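Local coordinates for triosephosphate isomerase (Toxoplasma gondii, PDB 5UPR), which probably interconverts D-glyceraldehyde 3-phosphate and dihydroxyacetone phosphate as a homodimeric enzyme of glycolysis and gluconeogenesis, at residues 203-206 with 207-211. Sequence-based numbering, arbitrary orientation.
Sequences RNWL and AQAVS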
loop_
_atom_site.group_PDB
_atom_site.type_symbol
_atom_site.label_atom_id
_atom_site.label_comp_id
_atom_site.label_asym_id
_atom_site.label_seq_id
_atom_site.Cartn_x
_atom_site.Cartn_y
_atom_site.Cartn_z
ATOM N N ARG A 203 -5.352 28.738 -7.195
ATOM C CA ARG A 203 -4.929 29.117 -8.572
ATOM C C ARG A 203 -4.004 30.346 -8.561
ATOM O O ARG A 203 -3.062 30.375 -9.313
ATOM C CB ARG A 203 -6.132 29.285 -9.496
ATOM C CG ARG A 203 -5.802 29.203 -10.985
ATOM C CD ARG A 203 -7.029 29.305 -11.899
ATOM N NE ARG A 203 -8.045 28.280 -11.560
ATOM C CZ ARG A 203 -7.966 26.985 -11.839
ATOM N NH1 ARG A 203 -6.955 26.473 -12.499
ATOM N NH2 ARG A 203 -8.943 26.176 -11.435
ATOM N N ASN A 204 -4.226 31.286 -7.658
ATOM C CA ASN A 204 -3.351 32.460 -7.516
ATOM C C ASN A 204 -2.011 31.981 -6.979
ATOM O O ASN A 204 -0.992 32.536 -7.376
ATOM C CB ASN A 204 -3.889 33.568 -6.591
ATOM C CG ASN A 204 -5.134 34.267 -7.119
ATOM O OD1 ASN A 204 -5.432 34.239 -8.319
ATOM N ND2 ASN A 204 -5.900 34.881 -6.193
ATOM N N TRP A 205 -1.990 30.960 -6.114
ATOM C CA TRP A 205 -0.730 30.408 -5.656
ATOM C C TRP A 205 0.053 29.831 -6.839
ATOM O O TRP A 205 1.261 30.101 -6.952
ATOM C CB TRP A 205 -0.907 29.337 -4.529
ATOM C CG TRP A 205 0.429 28.825 -4.035
ATOM C CD1 TRP A 205 1.192 29.340 -3.000
ATOM C CD2 TRP A 205 1.205 27.770 -4.609
ATOM N NE1 TRP A 205 2.383 28.661 -2.926
ATOM C CE2 TRP A 205 2.401 27.666 -3.867
ATOM C CE3 TRP A 205 0.978 26.868 -5.669
ATOM C CZ2 TRP A 205 3.412 26.773 -4.226
ATOM C CZ3 TRP A 205 2.008 25.938 -5.990
ATOM C CH2 TRP A 205 3.158 25.885 -5.244
ATOM N N LEU A 206 -0.611 29.012 -7.711
ATOM C CA LEU A 206 0.064 28.438 -8.869
ATOM C C LEU A 206 0.688 29.545 -9.725
ATOM O O LEU A 206 1.803 29.400 -10.205
ATOM C CB LEU A 206 -0.861 27.579 -9.699
ATOM C CG LEU A 206 -1.377 26.300 -9.052
ATOM C CD1 LEU A 206 -2.567 25.737 -9.844
ATOM C CD2 LEU A 206 -0.260 25.309 -8.978
ATOM N N ALA A 207 -0.052 30.615 -9.940
ATOM C CA ALA A 207 0.383 31.692 -10.805
ATOM C C ALA A 207 1.638 32.400 -10.300
ATOM O O ALA A 207 2.446 32.759 -11.080
ATOM C CB ALA A 207 -0.747 32.737 -11.046
ATOM N N GLN A 208 1.709 32.642 -8.994
ATOM C CA GLN A 208 2.846 33.370 -8.339
ATOM C C GLN A 208 4.044 32.448 -8.126
ATOM O O GLN A 208 5.140 32.882 -8.320
ATOM C CB GLN A 208 2.388 34.011 -7.001
ATOM C CG GLN A 208 3.373 34.211 -5.819
ATOM C CD GLN A 208 3.963 35.565 -5.738
ATOM O OE1 GLN A 208 3.227 36.575 -5.864
ATOM N NE2 GLN A 208 5.273 35.642 -5.472
ATOM N N ALA A 209 3.819 31.200 -7.684
ATOM C CA ALA A 209 4.916 30.302 -7.305
ATOM C C ALA A 209 5.444 29.458 -8.475
ATOM O O ALA A 209 6.615 29.117 -8.483
ATOM C CB ALA A 209 4.478 29.318 -6.214
ATOM N N VAL A 210 4.567 29.100 -9.441
ATOM C CA VAL A 210 4.994 28.308 -10.575
ATOM C C VAL A 210 4.956 29.180 -11.830
ATOM O O VAL A 210 5.966 29.697 -12.253
ATOM C CB VAL A 210 4.155 27.014 -10.711
ATOM C CG1 VAL A 210 4.745 26.105 -11.767
ATOM C CG2 VAL A 210 4.043 26.279 -9.377
ATOM N N SER A 211 3.790 29.378 -12.439
ATOM C CA SER A 211 3.640 30.301 -13.580
ATOM C C SER A 211 2.163 30.527 -13.901
ATOM O O SER A 211 1.306 29.661 -13.624
ATOM C CB SER A 211 4.344 29.766 -14.857
ATOM O OG SER A 211 3.624 28.598 -15.328
#
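With CG of Trp205 turned anti to its own N (chi1 -178°), and chi2 of 90° turning the indole plane square to the CA-CB-CG plane, the ring swings along the helix until the methyl of Ala209, one turn on, sits over one face. In this CH-pi contact Ala209 CB stands 3.6 Å from the centroid of the six-membered ring of Trp205, 20° off the normal and shifted toward the rim, where CZ2 is the nearest ring atom at 3.4 Å. Val210 meets the same ring obliquely: its CG2, turned beside the backbone N, comes to 4.0 Å from Trp205 CZ3. Leu206 CD2 lies in the plane of the indole at its edge and faces Val210 CG2 more loosely, at 4.4 Å. In the backbone, Ala209 N donates to Trp205 O at 2.9 Å. All this belongs to the last turn of helix 192-209, which follows strand 174-178 on the outside of the TIM barrel. Leu206 O accepts Val210 N at 2.9 Å and, weakly, Ser211 N at 3.0 Å, so one carbonyl takes two successive amides. Ser211 is then the N-cap of helix 212-217, its OG bonded to Val214 N. The indole also packs on helix 150-164 through Leu158 and Arg162, and both Trp205 and Leu206 touch Trp171. Arg203 puts its guanidinium between Asp239 and Asp241, with salt bridges from NE and NH2, while NH1 bonds to the carbonyl oxygens of Ala215, in helix 212-217, and Thr218.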